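Long-range contact in probable glutathione reductase (PDB 4DNA), which probably reduces glutathione disulfide to glutathione with NADPH, working as a homodimer that binds one FAD per subunit: residues I137-D149 and L262-L275. Residues are numbered along the deposited sequence; the frame is centred on the assembly and turned at random.
Sequences IVIAVGGHPSPHD and LALGRMPNTNGLGL. With FAD (flavin-adenine dinucleotide), chain C.
His144 and Met267 form the hydrogen-bonded pair of two short antiparallel strands, 143-145 and 266-268, whose segment axes lie 147° apart. Met267 N bonds His144 O; the return bond from His144 N to Met267 O is less surely placed. Gly143 faces Pro268 and Pro145 faces Arg266 as non-hydrogen-bonded pairs. Beyond the strands, Ser146 N bonds Gly265 O at 3.2 Å and Asn269 N bonds Gly142 O.

The Asn269 side chain adds a polar grip. Its ND2 donates to Val141 O at 3.2 Å, from above that carbonyl plane, and weakly to Gly143 O. In His144, CG sits between the backbone N and the carbonyl carbon (chi1 58°), which turns the ring to Met267. There His144 CE1 meets Met267 CB at 3.7 Å. His144 ND1 donates in the ring plane to Pro145 O at 2.9 Å, which fixes the ring's rotation. Replacing His144 by alanine would probably cost Met267 CB this contact and Pro145 O its imidazole donor. His148 NE2 bonds Leu264 O weakly, and Leu264 CD1 packs obliquely on that ring.

The Arg266 guanidinium is sandwiched between His144 CA and the flavin methyl FAD C8M, which lies 3.3 Å above its plane. Near the adenine, Val141 CG2 comes within 3.5 Å of FAD N7A. Ile139 CG2 meets Leu273 CD2 at 4.2 Å, while Ile139 CD1 touches Leu275 CD2.

The pair joins two Rossmann-type sheets: strand 137-139 lies between 6-11 and 301-303 in the FAD sheet, and strand 259-262 edges the probable NADP sheet. Helix 160-163 packs on Pro145, and strand 115-117 on Ile139 and Leu275.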
ATOM      1  N   ILE A 137      33.314 -15.071  17.980  1.00 81.38           N
ATOM      2  CA  ILE A 137      32.809 -15.708  16.757  1.00 81.60           C
ATOM      3  C   ILE A 137      31.298 -15.585  16.659  1.00 78.44           C
ATOM      4  O   ILE A 137      30.600 -15.698  17.662  1.00 77.57           O
ATOM      5  CB  ILE A 137      33.240 -17.184  16.631  1.00 80.47           C
ATOM      6  CG1 ILE A 137      34.772 -17.278  16.562  1.00 83.19           C
ATOM      7  CG2 ILE A 137      32.630 -17.813  15.384  1.00 79.16           C
ATOM      8  CD1 ILE A 137      35.370 -18.527  17.179  1.00 82.47           C
ATOM      9  N   VAL A 138      30.810 -15.331  15.451  1.00 76.18           N
ATOM     10  CA  VAL A 138      29.383 -15.292  15.195  1.00 73.88           C
ATOM     11  C   VAL A 138      28.977 -16.403  14.239  1.00 72.66           C
ATOM     12  O   VAL A 138      29.531 -16.533  13.157  1.00 74.24           O
ATOM     13  CB  VAL A 138      28.962 -13.929  14.638  1.00 73.44           C
ATOM     14  CG1 VAL A 138      27.529 -13.976  14.124  1.00 71.23           C
ATOM     15  CG2 VAL A 138      29.119 -12.869  15.713  1.00 76.63           C
ATOM     16  N   ILE A 139      28.013 -17.206  14.650  1.00 71.46           N
ATOM     17  CA  ILE A 139      27.525 -18.288  13.819  1.00 72.13           C
ATOM     18  C   ILE A 139      26.193 -17.877  13.167  1.00 70.79           C
ATOM     19  O   ILE A 139      25.112 -18.094  13.723  1.00 69.15           O
ATOM     20  CB  ILE A 139      27.395 -19.584  14.644  1.00 71.40           C
ATOM     21  CG1 ILE A 139      28.764 -20.021  15.125  1.00 72.35           C
ATOM     22  CG2 ILE A 139      26.776 -20.702  13.826  1.00 71.86           C
ATOM     23  CD1 ILE A 139      28.701 -21.074  16.203  1.00 74.45           C
ATOM     24  N   ALA A 140      26.288 -17.270  11.990  1.00 70.99           N
ATOM     25  CA  ALA A 140      25.115 -16.811  11.257  1.00 69.01           C
ATOM     26  C   ALA A 140      24.914 -17.689  10.037  1.00 69.94           C
ATOM     27  O   ALA A 140      24.920 -17.233   8.892  1.00 72.90           O
ATOM     28  CB  ALA A 140      25.275 -15.358  10.865  1.00 72.25           C
ATOM     29  N   VAL A 141      24.707 -18.963  10.321  1.00 71.11           N
ATOM     30  CA  VAL A 141      24.801 -20.039   9.348  1.00 72.85           C
ATOM     31  C   VAL A 141      23.473 -20.342   8.632  1.00 72.48           C
ATOM     32  O   VAL A 141      23.463 -20.934   7.549  1.00 72.44           O
ATOM     33  CB  VAL A 141      25.414 -21.272  10.066  1.00 73.97           C
ATOM     34  CG1 VAL A 141      24.615 -22.541   9.866  1.00 73.97           C
ATOM     35  CG2 VAL A 141      26.875 -21.441   9.692  1.00 75.06           C
ATOM     36  N   GLY A 142      22.359 -19.925   9.236  1.00 70.73           N
ATOM     37  CA  GLY A 142      21.031 -20.213   8.700  1.00 69.90           C
ATOM     38  C   GLY A 142      20.708 -21.697   8.604  1.00 71.30           C
ATOM     39  O   GLY A 142      21.510 -22.542   9.008  1.00 72.06           O
ATOM     40  N   GLY A 143      19.530 -22.007   8.060  1.00 71.24           N
ATOM     41  CA  GLY A 143      19.085 -23.383   7.851  1.00 71.33           C
ATOM     42  C   GLY A 143      19.031 -23.770   6.385  1.00 71.47           C
ATOM     43  O   GLY A 143      19.689 -23.154   5.555  1.00 71.28           O
ATOM     44  N   HIS A 144      18.239 -24.795   6.079  1.00 71.55           N
ATOM     45  CA  HIS A 144      18.080 -25.333   4.726  1.00 70.11           C
ATOM     46  C   HIS A 144      16.771 -26.059   4.671  1.00 73.30           C
ATOM     47  O   HIS A 144      16.235 -26.415   5.721  1.00 73.80           O
ATOM     48  CB  HIS A 144      19.216 -26.288   4.371  1.00 73.36           C
ATOM     49  CG  HIS A 144      19.361 -27.457   5.325  1.00 75.12           C
ATOM     50  ND1 HIS A 144      18.478 -28.472   5.371  1.00 75.64           N
ATOM     51  CD2 HIS A 144      20.337 -27.745   6.279  1.00 74.97           C
ATOM     52  CE1 HIS A 144      18.864 -29.359   6.305  1.00 79.42           C
ATOM     53  NE2 HIS A 144      20.000 -28.910   6.861  1.00 77.06           N
ATOM     54  N   PRO A 145      16.231 -26.313   3.460  1.00 72.42           N
ATOM     55  CA  PRO A 145      14.932 -26.988   3.436  1.00 72.54           C
ATOM     56  C   PRO A 145      15.069 -28.387   3.997  1.00 75.68           C
ATOM     57  O   PRO A 145      16.109 -29.014   3.828  1.00 75.57           O
ATOM     58  CB  PRO A 145      14.585 -27.051   1.948  1.00 70.78           C
ATOM     59  CG  PRO A 145      15.458 -26.022   1.297  1.00 70.72           C
ATOM     60  CD  PRO A 145      16.720 -26.014   2.104  1.00 70.66           C
ATOM     61  N   SER A 146      14.030 -28.852   4.682  1.00 79.37           N
ATOM     62  CA  SER A 146      14.033 -30.179   5.289  1.00 80.17           C
ATOM     63  C   SER A 146      14.110 -31.287   4.243  1.00 80.67           C
ATOM     64  O   SER A 146      13.302 -31.324   3.317  1.00 82.27           O
ATOM     65  CB  SER A 146      12.788 -30.386   6.158  1.00 80.24           C
ATOM     66  OG  SER A 146      12.694 -29.394   7.166  1.00 78.71           O
ATOM     67  N   PRO A 147      15.098 -32.185   4.375  1.00 85.26           N
ATOM     68  CA  PRO A 147      14.997 -33.413   3.611  1.00 85.91           C
ATOM     69  C   PRO A 147      14.114 -34.363   4.407  1.00 88.23           C
ATOM     70  O   PRO A 147      14.176 -34.391   5.650  1.00 88.88           O
ATOM     71  CB  PRO A 147      16.442 -33.930   3.554  1.00 90.01           C
ATOM     72  CG  PRO A 147      17.267 -33.005   4.412  1.00 93.29           C
ATOM     73  CD  PRO A 147      16.313 -32.160   5.206  1.00 87.37           C
ATOM     74  N   HIS A 148      13.275 -35.114   3.705  1.00 88.31           N
ATOM     75  CA  HIS A 148      12.358 -36.000   4.379  1.00 87.99           C
ATOM     76  C   HIS A 148      12.739 -37.415   4.120  1.00 87.71           C
ATOM     77  O   HIS A 148      11.962 -38.179   3.532  1.00 88.66           O
ATOM     78  CB  HIS A 148      10.933 -35.680   3.955  1.00 87.55           C
ATOM     79  CG  HIS A 148      10.438 -34.367   4.508  1.00 89.40           C
ATOM     80  ND1 HIS A 148       9.651 -34.289   5.606  1.00 91.01           N
ATOM     81  CD2 HIS A 148      10.686 -33.051   4.105  1.00 85.29           C
ATOM     82  CE1 HIS A 148       9.389 -32.993   5.880  1.00 87.01           C
ATOM     83  NE2 HIS A 148      10.022 -32.236   4.958  1.00 82.71           N
ATOM     84  N   ASP A 149      13.940 -37.781   4.577  1.00 88.32           N
ATOM     85  CA  ASP A 149      14.553 -39.070   4.225  1.00 88.87           C
ATOM     86  C   ASP A 149      13.665 -40.278   4.543  1.00 89.63           C
ATOM     87  O   ASP A 149      13.872 -41.369   4.018  1.00 89.96           O
ATOM     88  CB  ASP A 149      15.946 -39.215   4.857  1.00 89.35           C
ATOM     89  CG  ASP A 149      17.013 -38.352   4.159  1.00 91.60           C
ATOM     90  OD1 ASP A 149      16.666 -37.429   3.390  1.00 90.68           O
ATOM     91  OD2 ASP A 149      18.217 -38.596   4.386  1.00 93.28           O
ATOM     92  N   LEU A 262       8.325 -30.377  -1.979  1.00 68.17           N
ATOM     93  CA  LEU A 262       8.198 -30.424  -0.530  1.00 68.13           C
ATOM     94  C   LEU A 262       8.512 -29.068   0.088  1.00 70.17           C
ATOM     95  O   LEU A 262       9.655 -28.608   0.057  1.00 69.33           O
ATOM     96  CB  LEU A 262       9.119 -31.469   0.055  1.00 70.71           C
ATOM     97  CG  LEU A 262       8.938 -32.860  -0.509  1.00 68.67           C
ATOM     98  CD1 LEU A 262      10.078 -33.699   0.028  1.00 69.09           C
ATOM     99  CD2 LEU A 262       7.575 -33.433  -0.142  1.00 66.32           C
ATOM    100  N   ALA A 263       7.480 -28.439   0.644  1.00 71.41           N
ATOM    101  CA  ALA A 263       7.609 -27.143   1.280  1.00 68.25           C
ATOM    102  C   ALA A 263       7.139 -27.226   2.720  1.00 71.27           C
ATOM    103  O   ALA A 263       6.341 -26.398   3.155  1.00 71.48           O
ATOM    104  CB  ALA A 263       6.803 -26.101   0.521  1.00 67.55           C
ATOM    105  N   LEU A 264       7.629 -28.224   3.458  1.00 72.78           N
ATOM    106  CA  LEU A 264       7.220 -28.407   4.855  1.00 73.82           C
ATOM    107  C   LEU A 264       8.397 -28.244   5.815  1.00 75.90           C
ATOM    108  O   LEU A 264       9.003 -29.235   6.246  1.00 76.65           O
ATOM    109  CB  LEU A 264       6.543 -29.762   5.073  1.00 74.52           C
ATOM    110  CG  LEU A 264       6.027 -30.534   3.868  1.00 75.04           C
ATOM    111  CD1 LEU A 264       7.125 -31.434   3.334  1.00 75.23           C
ATOM    112  CD2 LEU A 264       4.821 -31.359   4.276  1.00 79.38           C
ATOM    113  N   GLY A 265       8.721 -26.991   6.136  1.00 72.89           N
ATOM    114  CA  GLY A 265       9.751 -26.688   7.121  1.00 73.94           C
ATOM    115  C   GLY A 265      11.170 -26.575   6.598  1.00 74.41           C
ATOM    116  O   GLY A 265      11.519 -27.128   5.549  1.00 72.38           O
ATOM    117  N   ARG A 266      11.978 -25.836   7.353  1.00 74.60           N
ATOM    118  CA  ARG A 266      13.416 -25.705   7.128  1.00 72.59           C
ATOM    119  C   ARG A 266      14.150 -26.236   8.349  1.00 75.36           C
ATOM    120  O   ARG A 266      13.554 -26.412   9.398  1.00 76.04           O
ATOM    121  CB  ARG A 266      13.781 -24.245   6.865  1.00 71.26           C
ATOM    122  CG  ARG A 266      13.278 -23.740   5.520  1.00 68.60           C
ATOM    123  CD  ARG A 266      13.617 -22.281   5.271  1.00 67.29           C
ATOM    124  NE  ARG A 266      15.054 -22.011   5.114  1.00 66.43           N
ATOM    125  CZ  ARG A 266      15.775 -22.353   4.051  1.00 66.13           C
ATOM    126  NH1 ARG A 266      15.197 -23.021   3.061  1.00 68.78           N
ATOM    127  NH2 ARG A 266      17.073 -22.053   3.978  1.00 65.22           N
HETATM  128  N   MSE A 267      15.438 -26.500   8.221  1.00 74.24           N
HETATM  129  CA  MSE A 267      16.191 -27.030   9.329  1.00 76.89           C
HETATM  130  C   MSE A 267      17.507 -26.383   9.451  1.00 74.50           C
HETATM  131  O   MSE A 267      17.988 -25.854   8.461  1.00 74.47           O
HETATM  132  CB  MSE A 267      16.448 -28.457   9.010  1.00 81.29           C
HETATM  133  CG  MSE A 267      15.368 -29.266   9.676  1.00102.33           C
HETATM  134 SE   MSE A 267      15.711 -31.022   8.951  1.00127.57          SE
HETATM  135  CE  MSE A 267      14.186 -31.973   9.738  1.00 89.17           C
ATOM    136  N   PRO A 268      18.114 -26.381  10.622  1.00 76.52           N
ATOM    137  CA  PRO A 268      19.329 -25.585  10.750  1.00 74.64           C
ATOM    138  C   PRO A 268      20.585 -26.334  10.345  1.00 75.09           C
ATOM    139  O   PRO A 268      20.700 -27.514  10.635  1.00 76.60           O
ATOM    140  CB  PRO A 268      19.355 -25.219  12.244  1.00 75.90           C
ATOM    141  CG  PRO A 268      17.993 -25.588  12.780  1.00 76.43           C
ATOM    142  CD  PRO A 268      17.574 -26.755  11.938  1.00 78.57           C
ATOM    143  N   ASN A 269      21.509 -25.639   9.684  1.00 72.99           N
ATOM    144  CA  ASN A 269      22.770 -26.219   9.221  1.00 75.19           C
ATOM    145  C   ASN A 269      23.744 -26.448  10.346  1.00 76.91           C
ATOM    146  O   ASN A 269      24.781 -25.788  10.410  1.00 76.35           O
ATOM    147  CB  ASN A 269      23.462 -25.292   8.229  1.00 74.17           C
ATOM    148  CG  ASN A 269      22.670 -25.084   6.965  1.00 74.15           C
ATOM    149  OD1 ASN A 269      22.150 -26.041   6.386  1.00 74.69           O
ATOM    150  ND2 ASN A 269      22.583 -23.821   6.516  1.00 71.27           N
ATOM    151  N   THR A 270      23.437 -27.390  11.226  1.00 78.01           N
ATOM    152  CA  THR A 270      24.270 -27.574  12.409  1.00 79.06           C
ATOM    153  C   THR A 270      25.050 -28.895  12.454  1.00 83.30           C
ATOM    154  O   THR A 270      25.966 -29.064  13.263  1.00 85.11           O
ATOM    155  CB  THR A 270      23.473 -27.317  13.707  1.00 79.91           C
ATOM    156  OG1 THR A 270      22.317 -28.162  13.762  1.00 79.13           O
ATOM    157  CG2 THR A 270      23.018 -25.875  13.755  1.00 77.68           C
ATOM    158  N   ASN A 271      24.710 -29.807  11.549  1.00 83.22           N
ATOM    159  CA  ASN A 271      25.427 -31.070  11.402  1.00 86.58           C
ATOM    160  C   ASN A 271      26.851 -30.905  10.902  1.00 87.29           C
ATOM    161  O   ASN A 271      27.101 -30.186   9.930  1.00 86.88           O
ATOM    162  CB  ASN A 271      24.650 -32.025  10.491  1.00 86.86           C
ATOM    163  CG  ASN A 271      23.513 -32.710  11.218  1.00 86.67           C
ATOM    164  OD1 ASN A 271      23.714 -33.328  12.271  1.00 89.57           O
ATOM    165  ND2 ASN A 271      22.310 -32.597  10.673  1.00 82.48           N
ATOM    166  N   GLY A 272      27.777 -31.573  11.584  1.00 90.40           N
ATOM    167  CA  GLY A 272      29.195 -31.511  11.244  1.00 90.91           C
ATOM    168  C   GLY A 272      29.669 -30.087  11.034  1.00 90.02           C
ATOM    169  O   GLY A 272      30.354 -29.793  10.055  1.00 92.20           O
ATOM    170  N   LEU A 273      29.268 -29.201  11.948  1.00 89.37           N
ATOM    171  CA  LEU A 273      29.737 -27.818  11.974  1.00 88.18           C
ATOM    172  C   LEU A 273      30.800 -27.654  13.058  1.00 87.56           C
ATOM    173  O   LEU A 273      31.392 -26.584  13.203  1.00 87.31           O
ATOM    174  CB  LEU A 273      28.564 -26.861  12.204  1.00 85.42           C
ATOM    175  CG  LEU A 273      28.820 -25.347  12.303  1.00 83.74           C
ATOM    176  CD1 LEU A 273      29.581 -24.805  11.106  1.00 83.44           C
ATOM    177  CD2 LEU A 273      27.516 -24.590  12.476  1.00 81.22           C
ATOM    178  N   GLY A 274      31.044 -28.730  13.806  1.00 89.31           N
ATOM    179  CA  GLY A 274      32.062 -28.737  14.844  1.00 89.37           C
ATOM    180  C   GLY A 274      31.570 -28.152  16.155  1.00 89.35           C
ATOM    181  O   GLY A 274      32.374 -27.813  17.030  1.00 90.81           O
ATOM    182  N   LEU A 275      30.249 -28.045  16.298  1.00 88.64           N
ATOM    183  CA  LEU A 275      29.620 -27.481  17.502  1.00 87.42           C
ATOM    184  C   LEU A 275      29.951 -28.271  18.752  1.00 87.94           C
ATOM    185  O   LEU A 275      30.306 -27.701  19.778  1.00 86.34           O
ATOM    186  CB  LEU A 275      28.097 -27.409  17.347  1.00 85.48           C
ATOM    187  CG  LEU A 275      27.499 -26.604  16.197  1.00 83.69           C
ATOM    188  CD1 LEU A 275      25.996 -26.516  16.394  1.00 81.95           C
ATOM    189  CD2 LEU A 275      28.117 -25.218  16.116  1.00 83.12           C
TER
HETATM  190  PA  FAD C 500      20.982 -17.167   5.632  1.00 71.98           P
HETATM  191  O1A FAD C 500      20.210 -18.475   5.642  1.00 70.48           O
HETATM  192  O2A FAD C 500      20.485 -15.938   4.904  1.00 72.80           O
HETATM  193  O5B FAD C 500      22.468 -17.449   5.093  1.00 72.78           O
HETATM  194  C5B FAD C 500      23.510 -17.983   5.920  1.00 72.43           C
HETATM  195  C4B FAD C 500      24.632 -18.370   4.969  1.00 72.55           C
HETATM  196  O4B FAD C 500      25.624 -19.188   5.587  1.00 71.01           O
HETATM  197  C3B FAD C 500      24.069 -19.160   3.804  1.00 72.84           C
HETATM  198  O3B FAD C 500      24.385 -18.464   2.590  1.00 71.60           O
HETATM  199  C2B FAD C 500      24.728 -20.522   3.913  1.00 72.62           C
HETATM  200  O2B FAD C 500      24.990 -21.081   2.625  1.00 72.55           O
HETATM  201  C1B FAD C 500      26.006 -20.228   4.684  1.00 73.72           C
HETATM  202  N9A FAD C 500      26.514 -21.369   5.481  1.00 74.97           N
HETATM  203  C8A FAD C 500      25.744 -22.316   6.049  1.00 75.00           C
HETATM  204  N7A FAD C 500      26.475 -23.219   6.746  1.00 76.00           N
HETATM  205  C5A FAD C 500      27.752 -22.836   6.629  1.00 76.74           C
HETATM  206  C6A FAD C 500      29.026 -23.367   7.138  1.00 78.41           C
HETATM  207  N6A FAD C 500      28.991 -24.496   7.889  1.00 79.46           N
HETATM  208  N1A FAD C 500      30.166 -22.699   6.817  1.00 78.97           N
HETATM  209  C2A FAD C 500      30.135 -21.581   6.051  1.00 78.08           C
HETATM  210  N3A FAD C 500      28.997 -21.043   5.553  1.00 77.06           N
HETATM  211  C4A FAD C 500      27.788 -21.617   5.803  1.00 76.58           C
HETATM  212  N1  FAD C 500      12.043 -13.566   5.106  1.00 64.60           N
HETATM  213  C2  FAD C 500      11.389 -12.382   5.085  1.00 64.16           C
HETATM  214  O2  FAD C 500      11.586 -11.559   6.005  1.00 64.41           O
HETATM  215  N3  FAD C 500      10.529 -12.067   4.098  1.00 64.02           N
HETATM  216  C4  FAD C 500      10.255 -12.896   3.071  1.00 64.26           C
HETATM  217  O4  FAD C 500       9.453 -12.554   2.167  1.00 64.22           O
HETATM  218  C4X FAD C 500      10.930 -14.217   3.033  1.00 64.55           C
HETATM  219  N5  FAD C 500      10.714 -15.104   2.037  1.00 64.58           N
HETATM  220  C5X FAD C 500      11.361 -16.301   2.038  1.00 65.29           C
HETATM  221  C6  FAD C 500      11.138 -17.216   1.009  1.00 65.50           C
HETATM  222  C7  FAD C 500      11.791 -18.454   1.006  1.00 65.90           C
HETATM  223  C7M FAD C 500      11.517 -19.407  -0.130  1.00 66.33           C
HETATM  224  C8  FAD C 500      12.752 -18.798   2.102  1.00 66.03           C
HETATM  225  C8M FAD C 500      13.495 -20.106   2.145  1.00 66.53           C
HETATM  226  C9  FAD C 500      12.974 -17.889   3.127  1.00 66.02           C
HETATM  227  C9A FAD C 500      12.316 -16.660   3.138  1.00 65.10           C
HETATM  228  N10 FAD C 500      12.554 -15.745   4.184  1.00 65.06           N
HETATM  229  C10 FAD C 500      11.867 -14.508   4.150  1.00 64.81           C
HETATM  230  C1' FAD C 500      13.487 -16.101   5.268  1.00 65.65           C
HETATM  231  C2' FAD C 500      14.855 -15.448   5.131  1.00 67.39           C
HETATM  232  O2' FAD C 500      15.411 -15.767   3.852  1.00 66.91           O
HETATM  233  C3' FAD C 500      15.778 -15.894   6.267  1.00 69.69           C
HETATM  234  O3' FAD C 500      15.072 -15.730   7.503  1.00 68.86           O
HETATM  235  C4' FAD C 500      17.084 -15.100   6.329  1.00 68.81           C
HETATM  236  O4' FAD C 500      17.871 -15.384   5.165  1.00 70.33           O
HETATM  237  C5' FAD C 500      17.882 -15.453   7.572  1.00 70.03           C
HETATM  238  O5' FAD C 500      19.271 -15.336   7.270  1.00 71.78           O
HETATM  239  P   FAD C 500      20.447 -15.962   8.186  1.00 71.47           P
HETATM  240  O1P FAD C 500      21.316 -14.838   8.718  1.00 71.86           O
HETATM  241  O2P FAD C 500      19.870 -16.985   9.135  1.00 71.28           O
HETATM  242  O3P FAD C 500      21.372 -16.756   7.139  1.00 72.18           O